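Local structure of putative Acetyltransferase (Pyrococcus horikoshii, 3DDD) at residues A[121-126]-A[140-145]; A[129-134]-A[264-269]; A[84-89]-A[270-275]. The protein binds coenzyme A in a GNAT-type fold and probably acts as an acyltransferase. One frame throughout, in Å; residues are numbered along the deposited sequence.

Contact 1 of 3, residues A[121-126]-A[140-145]; sequences TIRLDA and VDEYRT
Arg123 reaches across to Glu142 and grips one carboxylate oxygen with two nitrogens. NE and NH2 of Arg123 both donate to OE1 of Glu142, NH2 from 2.8 Å and NE from 3.0 Å, and the oxygen lies almost exactly in the guanidinium plane, at its edge. The NH2 bond is the straighter, with 154° at the hydrogen. Both nitrogens come to OE1 on its syn side. The arginine is met side-on and both bonds end on one oxygen; the two planes are 65° apart. The other oxygen, OE2, is taken by Arg267, which puts Glu142 between two arginines and would probably favour its charged form. Arg123 has further partners: NH1 donates to Gln86, and NH2 forms a second salt bridge with Glu274. The hydroxyl of Tyr143 stands 3.7 Å from Arg123 NH2, but its stronger hydrogen bond is with Glu274. Further along, Thr145 OG1 donates to OD1 of Asp125 over 2.8 Å, arriving from above the carboxylate plane. With chi1 at 32°, the threonine hydroxyl sits between its backbone N and carbonyl carbon, facing the aspartate. Asp125 OD2 pairs with Arg265, so both of its oxygens have partners. Strands 121-126 and 140-149 are not adjacent: strand 258-267 runs between them, antiparallel to both, and these side chains bridge over it on one face. This largely buried network of acids and arginines lies on the sheet of a GNAT acetyltransferase fold; Asp125 belongs to the coenzyme A pocket, though its side chain stays about 7 Å from the cofactor's nearest atom.

Contact 2 of 3, residues A[129-134]-A[264-269]; sequences QGYGLY and MRMRLG. With COA (coenzyme A), chain B.
The ring of Tyr131 meets two selenomethionines, Met264 at its edge and Met266 obliquely. CG of Met264 lies near the ring plane, 4.1 Å from Tyr131 CE1, while the methyl CE of Met266 comes to 3.5 Å from the same Tyr131 CE1. The selenium of Met266 is 4.5 Å from the Tyr131 ring centroid and 46° off the normal, a Met-aromatic contact that is neither face-on nor edge-on. A bend about the CG-SE bond (chi3 88°) brings this methyl against the ring, whose hydroxyl bonds to Asp141. Tyr134 carries Gly130 O over one face, 3.3 Å above the plane and toward the rim. At its edge, in plane, is the coenzyme A sulfur S1P, 3.1 Å from the Tyr134 OH; Met266 SE also lies near the ring plane and is 4.1 Å from Tyr134 CB. S1P thus meets the ring edge at its hydroxyl end, while the selenium sits by CB at its root, and the residue spans from the cofactor to the sheet. Gln129 holds the pantetheine arm: its OE1 accepts from N8P of coenzyme A at 3.2 Å, with only a weak bond from OAP. Helix 131-136 packs here on strand 258-267, with Tyr134 also reaching Leu124 and Ala126 of strand 121-126 and Phe108 of helix 103-118, and with Phe139 of the following loop touching both Tyr134 and Met266.

Contact 3 of 3, residues A[84-89]-A[270-275]; sequences NKQAWI and SKIEEK
Ile272 lays its CG1-CD1 branch over the start of strand 86-94, against Gln86 on one hand and Lys85 on the other. CG1 of Ile272 comes to 3.6 Å from OE1 of Gln86, and its CD1 ends 4.1 Å from CB of Lys85; both are van der Waals contacts, with no hydrogen bond across the pair. The side chains of Gln86 and Ile272 meet at a slant. Gln86 has its CG between backbone N and carbonyl carbon (chi1 64°) and runs extended beyond it, which carries the amide out to the isoleucine. Strands 86-94 and 121-126 are the parallel neighbours that in GNAT folds form the pair beside which the cofactor binds; this contact is at the end where 86-94 begins, away from the coenzyme A site. The loop after strand 258-267 passes across the beginning of both strands, with Ile272 touching Thr121 as well. OE1 of Gln86 is not left to the hydrocarbon alone, being held by Arg123, so the amide oxygen has a charged partner as well as an apolar neighbour. On the outer side the chain of Lys85 is exposed, and its backbone N bonds to Asp181, as does that of Asn84.

Contacts 1 and 2 have centres about 6 Å apart, contacts 1 and 3 about 10 Å, and contacts 2 and 3 about 14 Å. All reach one run of strands, in which 86-94, 121-126, 258-267 and 140-149 lie side by side in that order. Along the chain contacts 1 and 2 cross, because the segments alternate: 121-126, 129-134, 140-145, 264-269. Both are nested inside the loop closed by contact 3. Strand 258-267, far later in the chain, lies between strands 121-126 and 140-149, which joins the late part of the chain to the coenzyme A-binding part, with contacts 1 and 2 nearest the cofactor.

Contact 1 of 3, residues A[121-126]-A[140-145]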
loop_
_atom_site.group_PDB
_atom_site.type_symbol
_atom_site.label_atom_id
_atom_site.label_comp_id
_atom_site.label_asym_id
_atom_site.label_seq_id
_atom_site.Cartn_x
_atom_site.Cartn_y
_atom_site.Cartn_z
ATOM N N THR A 121 4.036 -13.296 -10.097
ATOM C CA THR A 121 4.862 -12.263 -9.502
ATOM C C THR A 121 4.220 -11.773 -8.227
ATOM O O THR A 121 3.033 -11.503 -8.194
ATOM C CB THR A 121 5.097 -11.133 -10.480
ATOM O OG1 THR A 121 5.879 -11.668 -11.546
ATOM C CG2 THR A 121 5.860 -9.948 -9.804
ATOM N N ILE A 122 5.015 -11.699 -7.163
ATOM C CA ILE A 122 4.562 -11.112 -5.909
ATOM C C ILE A 122 5.531 -10.002 -5.554
ATOM O O ILE A 122 6.737 -10.176 -5.625
ATOM C CB ILE A 122 4.430 -12.175 -4.775
ATOM C CG1 ILE A 122 3.272 -13.139 -5.087
ATOM C CG2 ILE A 122 4.178 -11.516 -3.436
ATOM C CD1 ILE A 122 3.299 -14.420 -4.290
ATOM N N ARG A 123 4.984 -8.853 -5.179
ATOM C CA ARG A 123 5.794 -7.710 -4.813
ATOM C C ARG A 123 5.358 -7.112 -3.477
ATOM O O ARG A 123 4.288 -7.405 -2.950
ATOM C CB ARG A 123 5.743 -6.657 -5.920
ATOM C CG ARG A 123 6.310 -7.162 -7.217
ATOM C CD ARG A 123 5.902 -6.336 -8.376
ATOM N NE ARG A 123 6.716 -5.137 -8.559
ATOM C CZ ARG A 123 6.284 -4.030 -9.155
ATOM N NH1 ARG A 123 5.016 -3.921 -9.579
ATOM N NH2 ARG A 123 7.108 -3.000 -9.273
ATOM N N LEU A 124 6.221 -6.266 -2.946
ATOM C CA LEU A 124 5.997 -5.627 -1.661
ATOM C C LEU A 124 6.960 -4.468 -1.467
ATOM O O LEU A 124 7.958 -4.356 -2.166
ATOM C CB LEU A 124 6.170 -6.634 -0.517
ATOM C CG LEU A 124 7.502 -7.388 -0.430
ATOM C CD1 LEU A 124 8.617 -6.534 0.219
ATOM C CD2 LEU A 124 7.308 -8.664 0.315
ATOM N N ASP A 125 6.645 -3.636 -0.486
ATOM C CA ASP A 125 7.486 -2.527 -0.042
ATOM C C ASP A 125 7.972 -2.772 1.367
ATOM O O ASP A 125 7.201 -2.678 2.329
ATOM C CB ASP A 125 6.711 -1.234 -0.144
ATOM C CG ASP A 125 6.493 -0.838 -1.576
ATOM O OD1 ASP A 125 7.505 -0.504 -2.224
ATOM O OD2 ASP A 125 5.327 -0.868 -2.055
ATOM N N ALA A 126 9.258 -3.108 1.448
ATOM C CA ALA A 126 9.942 -3.565 2.666
ATOM C C ALA A 126 10.529 -2.477 3.553
ATOM O O ALA A 126 11.407 -1.727 3.117
ATOM C CB ALA A 126 11.131 -4.514 2.251
ATOM N N VAL A 140 13.982 -10.075 -4.385
ATOM C CA VAL A 140 15.089 -9.268 -4.899
ATOM C C VAL A 140 14.711 -7.781 -4.892
ATOM O O VAL A 140 13.562 -7.441 -5.073
ATOM C CB VAL A 140 15.468 -9.678 -6.361
ATOM C CG1 VAL A 140 15.953 -11.157 -6.434
ATOM C CG2 VAL A 140 14.304 -9.440 -7.310
ATOM N N ASP A 141 15.689 -6.902 -4.695
ATOM C CA ASP A 141 15.459 -5.458 -4.694
ATOM C C ASP A 141 15.007 -4.935 -6.057
ATOM O O ASP A 141 15.534 -5.342 -7.100
ATOM C CB ASP A 141 16.726 -4.684 -4.303
ATOM C CG ASP A 141 17.183 -4.951 -2.881
ATOM O OD1 ASP A 141 16.496 -5.651 -2.137
ATOM O OD2 ASP A 141 18.250 -4.440 -2.517
ATOM N N GLU A 142 14.029 -4.037 -6.036
ATOM C CA GLU A 142 13.687 -3.267 -7.218
ATOM C C GLU A 142 14.251 -1.848 -7.091
ATOM O O GLU A 142 15.317 -1.576 -7.610
ATOM C CB GLU A 142 12.168 -3.285 -7.453
ATOM C CG GLU A 142 11.696 -4.675 -7.884
ATOM C CD GLU A 142 10.321 -4.686 -8.508
ATOM O OE1 GLU A 142 9.448 -3.907 -8.074
ATOM O OE2 GLU A 142 10.115 -5.482 -9.442
ATOM N N TYR A 143 13.571 -0.981 -6.356
ATOM C CA TYR A 143 14.008 0.389 -6.125
ATOM C C TYR A 143 13.299 0.859 -4.853
ATOM O O TYR A 143 12.328 0.241 -4.434
ATOM C CB TYR A 143 13.641 1.307 -7.320
ATOM C CG TYR A 143 12.223 1.103 -7.821
ATOM C CD1 TYR A 143 11.166 1.618 -7.128
ATOM C CD2 TYR A 143 11.947 0.343 -8.968
ATOM C CE1 TYR A 143 9.860 1.421 -7.542
ATOM C CE2 TYR A 143 10.624 0.141 -9.402
ATOM C CZ TYR A 143 9.584 0.689 -8.665
ATOM O OH TYR A 143 8.249 0.533 -9.020
ATOM N N ARG A 144 13.778 1.961 -4.271
ATOM C CA ARG A 144 13.191 2.529 -3.046
ATOM C C ARG A 144 11.920 3.316 -3.312
ATOM O O ARG A 144 11.737 3.907 -4.380
ATOM C CB ARG A 144 14.192 3.425 -2.306
ATOM C CG ARG A 144 15.230 2.662 -1.508
ATOM C CD ARG A 144 16.422 3.528 -1.140
ATOM N NE ARG A 144 16.197 4.333 0.063
ATOM C CZ ARG A 144 16.202 5.672 0.132
ATOM N NH1 ARG A 144 16.409 6.441 -0.934
ATOM N NH2 ARG A 144 15.989 6.251 1.299
ATOM N N THR A 145 11.039 3.315 -2.326
ATOM C CA THR A 145 9.789 4.036 -2.408
ATOM C C THR A 145 9.810 4.893 -1.153
ATOM O O THR A 145 9.728 4.373 -0.046
ATOM C CB THR A 145 8.552 3.065 -2.419
ATOM O OG1 THR A 145 8.824 1.895 -1.636
ATOM C CG2 THR A 145 8.183 2.630 -3.830
#

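Contact 2 of 3, residues A[129-134]-A[264-269]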
loop_
_atom_site.group_PDB
_atom_site.type_symbol
_atom_site.label_atom_id
_atom_site.label_comp_id
_atom_site.label_asym_id
_atom_site.label_seq_id
_atom_site.Cartn_x
_atom_site.Cartn_y
_atom_site.Cartn_z
ATOM N N GLN A 129 12.801 -3.623 9.263
ATOM C CA GLN A 129 12.546 -4.825 10.030
ATOM C C GLN A 129 12.119 -5.979 9.131
ATOM O O GLN A 129 12.508 -7.124 9.362
ATOM C CB GLN A 129 11.517 -4.569 11.137
ATOM C CG GLN A 129 12.047 -3.716 12.283
ATOM C CD GLN A 129 11.027 -3.435 13.376
ATOM O OE1 GLN A 129 9.997 -4.096 13.487
ATOM N NE2 GLN A 129 11.324 -2.448 14.204
ATOM N N GLY A 130 11.331 -5.693 8.100
ATOM C CA GLY A 130 10.831 -6.745 7.214
ATOM C C GLY A 130 11.862 -7.301 6.245
ATOM O O GLY A 130 11.856 -8.489 5.926
ATOM N N TYR A 131 12.755 -6.432 5.782
ATOM C CA TYR A 131 13.669 -6.732 4.684
ATOM C C TYR A 131 14.298 -8.114 4.801
ATOM O O TYR A 131 14.306 -8.884 3.829
ATOM C CB TYR A 131 14.746 -5.633 4.588
ATOM C CG TYR A 131 15.661 -5.779 3.389
ATOM C CD1 TYR A 131 15.302 -5.240 2.171
ATOM C CD2 TYR A 131 16.869 -6.452 3.485
ATOM C CE1 TYR A 131 16.094 -5.378 1.078
ATOM C CE2 TYR A 131 17.693 -6.619 2.361
ATOM C CZ TYR A 131 17.288 -6.074 1.165
ATOM O OH TYR A 131 18.057 -6.173 0.032
ATOM N N GLY A 132 14.830 -8.434 5.982
ATOM C CA GLY A 132 15.519 -9.700 6.184
ATOM C C GLY A 132 14.621 -10.922 6.090
ATOM O O GLY A 132 15.074 -11.989 5.743
ATOM N N LEU A 133 13.365 -10.777 6.481
ATOM C CA LEU A 133 12.349 -11.824 6.327
ATOM C C LEU A 133 12.163 -12.117 4.834
ATOM O O LEU A 133 12.312 -13.242 4.380
ATOM C CB LEU A 133 11.036 -11.360 6.978
ATOM C CG LEU A 133 9.931 -12.334 7.424
ATOM C CD1 LEU A 133 8.941 -11.654 8.431
ATOM C CD2 LEU A 133 9.172 -12.850 6.240
ATOM N N TYR A 134 11.889 -11.085 4.049
ATOM C CA TYR A 134 11.525 -11.282 2.633
ATOM C C TYR A 134 12.712 -11.825 1.801
ATOM O O TYR A 134 12.538 -12.576 0.831
ATOM C CB TYR A 134 10.986 -9.978 2.049
ATOM C CG TYR A 134 9.925 -9.317 2.941
ATOM C CD1 TYR A 134 8.869 -10.038 3.462
ATOM C CD2 TYR A 134 10.005 -7.971 3.258
ATOM C CE1 TYR A 134 7.892 -9.402 4.287
ATOM C CE2 TYR A 134 9.049 -7.338 4.034
ATOM C CZ TYR A 134 8.015 -8.064 4.568
ATOM O OH TYR A 134 7.119 -7.414 5.365
HETATM N N MSE A 264 12.128 -0.508 0.532
HETATM C CA MSE A 264 12.693 -1.057 -0.647
HETATM C C MSE A 264 11.567 -1.885 -1.239
HETATM O O MSE A 264 10.989 -2.736 -0.570
HETATM C CB MSE A 264 13.936 -1.873 -0.298
HETATM C CG MSE A 264 14.537 -2.630 -1.460
HETATM SE SE MSE A 264 15.226 -1.498 -2.856
HETATM C CE MSE A 264 16.936 -0.972 -2.023
ATOM N N ARG A 265 11.221 -1.582 -2.479
ATOM C CA ARG A 265 10.276 -2.379 -3.197
ATOM C C ARG A 265 11.040 -3.627 -3.588
ATOM O O ARG A 265 12.209 -3.558 -3.878
ATOM C CB ARG A 265 9.734 -1.619 -4.401
ATOM C CG ARG A 265 8.723 -2.337 -5.250
ATOM C CD ARG A 265 7.922 -1.301 -6.074
ATOM N NE ARG A 265 6.936 -0.639 -5.215
ATOM C CZ ARG A 265 5.847 -0.003 -5.628
ATOM N NH1 ARG A 265 5.578 0.107 -6.926
ATOM N NH2 ARG A 265 5.001 0.498 -4.721
HETATM N N MSE A 266 10.375 -4.774 -3.522
HETATM C CA MSE A 266 11.010 -6.067 -3.790
HETATM C C MSE A 266 10.069 -6.965 -4.579
HETATM O O MSE A 266 8.860 -6.749 -4.584
HETATM C CB MSE A 266 11.365 -6.752 -2.472
HETATM C CG MSE A 266 12.268 -5.954 -1.556
HETATM SE SE MSE A 266 12.709 -6.907 0.046
HETATM C CE MSE A 266 14.272 -7.852 -0.589
ATOM N N ARG A 267 10.634 -7.979 -5.221
ATOM C CA ARG A 267 9.900 -8.839 -6.149
ATOM C C ARG A 267 10.312 -10.300 -6.054
ATOM O O ARG A 267 11.503 -10.644 -6.006
ATOM C CB ARG A 267 10.082 -8.340 -7.594
ATOM C CG ARG A 267 9.357 -9.171 -8.638
ATOM C CD ARG A 267 9.650 -8.685 -10.031
ATOM N NE ARG A 267 10.944 -9.186 -10.499
ATOM C CZ ARG A 267 12.071 -8.491 -10.508
ATOM N NH1 ARG A 267 12.102 -7.227 -10.144
ATOM N NH2 ARG A 267 13.175 -9.060 -10.947
ATOM N N LEU A 268 9.301 -11.163 -6.066
ATOM C CA LEU A 268 9.506 -12.583 -6.259
ATOM C C LEU A 268 8.770 -12.998 -7.534
ATOM O O LEU A 268 7.540 -12.943 -7.619
ATOM C CB LEU A 268 9.051 -13.398 -5.055
ATOM C CG LEU A 268 9.234 -14.916 -5.192
ATOM C CD1 LEU A 268 10.713 -15.336 -5.411
ATOM C CD2 LEU A 268 8.639 -15.621 -3.997
ATOM N N GLY A 269 9.545 -13.416 -8.529
ATOM C CA GLY A 269 9.011 -13.760 -9.822
ATOM C C GLY A 269 9.488 -12.800 -10.901
ATOM O O GLY A 269 10.439 -12.036 -10.698
HETATM N N1A COA B . 15.376 -5.787 12.908
HETATM C C2A COA B . 15.948 -6.371 11.805
HETATM N N3A COA B . 15.392 -7.518 11.278
HETATM C C4A COA B . 14.283 -8.043 11.876
HETATM C C5A COA B . 13.683 -7.461 12.971
HETATM C C6A COA B . 14.251 -6.323 13.490
HETATM N N6A COA B . 13.871 -5.987 14.704
HETATM N N7A COA B . 12.604 -8.183 13.352
HETATM C C8A COA B . 12.499 -9.207 12.481
HETATM N N9A COA B . 13.529 -9.120 11.568
HETATM C C1B COA B . 13.739 -9.920 10.349
HETATM C C2B COA B . 14.970 -10.805 10.500
HETATM O O2B COA B . 15.595 -11.075 9.280
HETATM C C3B COA B . 14.357 -12.076 11.020
HETATM O O3B COA B . 15.207 -13.151 10.806
HETATM P P3B COA B . 16.333 -13.563 11.876
HETATM O O7A COA B . 16.857 -14.946 11.511
HETATM O O8A COA B . 15.673 -13.634 13.223
HETATM O O9A COA B . 17.495 -12.647 11.687
HETATM C C4B COA B . 13.113 -12.117 10.168
HETATM O O4B COA B . 12.645 -10.789 10.215
HETATM C C5B COA B . 12.049 -13.093 10.621
HETATM O O5B COA B . 11.828 -12.928 11.981
HETATM P P1A COA B . 10.374 -13.236 12.554
HETATM O O1A COA B . 10.503 -13.628 14.002
HETATM O O2A COA B . 9.644 -14.296 11.773
HETATM O O3A COA B . 9.681 -11.806 12.337
HETATM P P2A COA B . 8.577 -11.212 13.340
HETATM O O4A COA B . 7.619 -12.177 13.939
HETATM O O5A COA B . 9.274 -10.379 14.402
HETATM O O6A COA B . 7.819 -10.144 12.384
HETATM C CBP COA B . 7.899 -7.935 11.204
HETATM C CCP COA B . 8.586 -9.269 11.578
HETATM C CDP COA B . 6.438 -8.241 10.870
HETATM C CEP COA B . 8.610 -7.417 9.944
HETATM C CAP COA B . 8.103 -6.762 12.185
HETATM O OAP COA B . 8.794 -7.117 13.339
HETATM C C9P COA B . 6.902 -5.915 12.545
HETATM O O9P COA B . 5.671 -6.390 12.900
HETATM N N8P COA B . 7.026 -4.607 12.529
HETATM C C7P COA B . 5.980 -3.851 11.899
HETATM C C6P COA B . 6.493 -2.631 11.187
HETATM C C5P COA B . 7.703 -2.919 10.368
HETATM O O5P COA B . 8.701 -2.195 10.620
HETATM N N4P COA B . 7.650 -3.926 9.450
HETATM C C3P COA B . 6.532 -4.323 8.560
HETATM C C2P COA B . 6.478 -3.706 7.130
HETATM S S1P COA B . 7.610 -4.341 5.829
#

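Contact 3 of 3, residues A[84-89]-A[270-275]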
loop_
_atom_site.group_PDB
_atom_site.type_symbol
_atom_site.label_atom_id
_atom_site.label_comp_id
_atom_site.label_asym_id
_atom_site.label_seq_id
_atom_site.Cartn_x
_atom_site.Cartn_y
_atom_site.Cartn_z
ATOM N N ASN A 84 -4.137 -8.660 -11.704
ATOM C CA ASN A 84 -4.253 -9.650 -12.787
ATOM C C ASN A 84 -2.986 -10.455 -12.952
ATOM O O ASN A 84 -3.039 -11.641 -13.228
ATOM C CB ASN A 84 -4.609 -8.980 -14.124
ATOM C CG ASN A 84 -5.933 -8.220 -14.079
ATOM O OD1 ASN A 84 -6.730 -8.405 -13.173
ATOM N ND2 ASN A 84 -6.164 -7.365 -15.066
ATOM N N LYS A 85 -1.852 -9.800 -12.772
ATOM C CA LYS A 85 -0.553 -10.378 -13.090
ATOM C C LYS A 85 0.331 -10.501 -11.873
ATOM O O LYS A 85 1.336 -11.198 -11.901
ATOM C CB LYS A 85 0.162 -9.461 -14.065
ATOM C CG LYS A 85 -0.524 -9.289 -15.437
ATOM C CD LYS A 85 0.399 -8.525 -16.405
ATOM C CE LYS A 85 -0.384 -7.937 -17.585
ATOM N NZ LYS A 85 -1.227 -6.787 -17.114
ATOM N N GLN A 86 -0.009 -9.753 -10.826
ATOM C CA GLN A 86 0.805 -9.679 -9.622
ATOM C C GLN A 86 -0.085 -9.600 -8.383
ATOM O O GLN A 86 -1.292 -9.303 -8.467
ATOM C CB GLN A 86 1.724 -8.456 -9.697
ATOM C CG GLN A 86 0.971 -7.115 -9.725
ATOM C CD GLN A 86 1.870 -5.922 -9.914
ATOM O OE1 GLN A 86 3.075 -6.006 -9.723
ATOM N NE2 GLN A 86 1.277 -4.787 -10.265
ATOM N N ALA A 87 0.516 -9.892 -7.240
ATOM C CA ALA A 87 -0.102 -9.613 -5.930
ATOM C C ALA A 87 0.869 -8.773 -5.140
ATOM O O ALA A 87 2.081 -8.852 -5.355
ATOM C CB ALA A 87 -0.425 -10.890 -5.174
ATOM N N TRP A 88 0.318 -7.954 -4.247
ATOM C CA TRP A 88 1.098 -7.189 -3.276
ATOM C C TRP A 88 0.918 -7.784 -1.892
ATOM O O TRP A 88 -0.192 -8.086 -1.480
ATOM C CB TRP A 88 0.649 -5.708 -3.241
ATOM C CG TRP A 88 1.786 -4.785 -3.210
ATOM C CD1 TRP A 88 2.368 -4.221 -2.103
ATOM C CD2 TRP A 88 2.560 -4.366 -4.321
ATOM N NE1 TRP A 88 3.424 -3.454 -2.474
ATOM C CE2 TRP A 88 3.560 -3.509 -3.831
ATOM C CE3 TRP A 88 2.463 -4.565 -5.697
ATOM C CZ2 TRP A 88 4.498 -2.937 -4.648
ATOM C CZ3 TRP A 88 3.381 -3.960 -6.510
ATOM C CH2 TRP A 88 4.366 -3.140 -5.989
ATOM N N ILE A 89 2.009 -7.958 -1.164
ATOM C CA ILE A 89 1.886 -8.291 0.250
ATOM C C ILE A 89 2.149 -7.021 1.068
ATOM O O ILE A 89 3.148 -6.283 0.849
ATOM C CB ILE A 89 2.767 -9.485 0.660
ATOM C CG1 ILE A 89 2.154 -10.775 0.106
ATOM C CG2 ILE A 89 2.868 -9.617 2.182
ATOM C CD1 ILE A 89 3.134 -11.939 -0.029
ATOM N N SER A 270 8.796 -12.834 -12.036
ATOM C CA SER A 270 9.190 -12.078 -13.226
ATOM C C SER A 270 8.753 -10.621 -13.143
ATOM O O SER A 270 7.685 -10.305 -12.616
ATOM C CB SER A 270 8.642 -12.749 -14.512
ATOM O OG SER A 270 7.333 -13.271 -14.289
ATOM N N LYS A 271 9.628 -9.743 -13.631
ATOM C CA LYS A 271 9.365 -8.314 -13.739
ATOM C C LYS A 271 8.059 -8.038 -14.463
ATOM O O LYS A 271 7.727 -8.683 -15.467
ATOM C CB LYS A 271 10.483 -7.604 -14.505
ATOM C CG LYS A 271 11.805 -7.509 -13.777
ATOM C CD LYS A 271 12.776 -6.548 -14.468
ATOM C CE LYS A 271 14.205 -6.743 -13.940
ATOM N NZ LYS A 271 14.945 -5.438 -13.795
ATOM N N ILE A 272 7.343 -7.070 -13.923
ATOM C CA ILE A 272 6.122 -6.548 -14.490
ATOM C C ILE A 272 6.490 -5.304 -15.288
ATOM O O ILE A 272 7.191 -4.443 -14.788
ATOM C CB ILE A 272 5.114 -6.151 -13.351
ATOM C CG1 ILE A 272 4.594 -7.408 -12.616
ATOM C CG2 ILE A 272 3.971 -5.291 -13.904
ATOM C CD1 ILE A 272 4.156 -8.562 -13.542
ATOM N N GLU A 273 6.022 -5.223 -16.528
ATOM C CA GLU A 273 6.179 -4.024 -17.345
ATOM C C GLU A 273 5.397 -2.868 -16.682
ATOM O O GLU A 273 4.193 -2.922 -16.605
ATOM C CB GLU A 273 5.673 -4.307 -18.776
ATOM C CG GLU A 273 6.022 -3.227 -19.835
ATOM C CD GLU A 273 5.385 -3.477 -21.233
ATOM O OE1 GLU A 273 4.866 -4.599 -21.495
ATOM O OE2 GLU A 273 5.418 -2.539 -22.075
ATOM N N GLU A 274 6.098 -1.867 -16.164
ATOM C CA GLU A 274 5.472 -0.688 -15.574
ATOM C C GLU A 274 6.074 0.571 -16.190
ATOM O O GLU A 274 7.157 0.524 -16.733
ATOM C CB GLU A 274 5.640 -0.684 -14.043
ATOM C CG GLU A 274 7.077 -0.646 -13.549
ATOM C CD GLU A 274 7.194 -0.744 -12.035
ATOM O OE1 GLU A 274 6.155 -0.825 -11.333
ATOM O OE2 GLU A 274 8.340 -0.728 -11.541
ATOM N N LYS A 275 5.369 1.693 -16.125
ATOM C CA LYS A 275 5.894 2.927 -16.714
ATOM C C LYS A 275 6.142 3.944 -15.600
ATOM O O LYS A 275 5.343 4.832 -15.320
ATOM C CB LYS A 275 4.966 3.453 -17.810
ATOM C CG LYS A 275 5.610 4.564 -18.645
ATOM C CD LYS A 275 4.819 4.917 -19.916
ATOM C CE LYS A 275 5.418 6.125 -20.665
ATOM N NZ LYS A 275 6.860 6.397 -20.313
#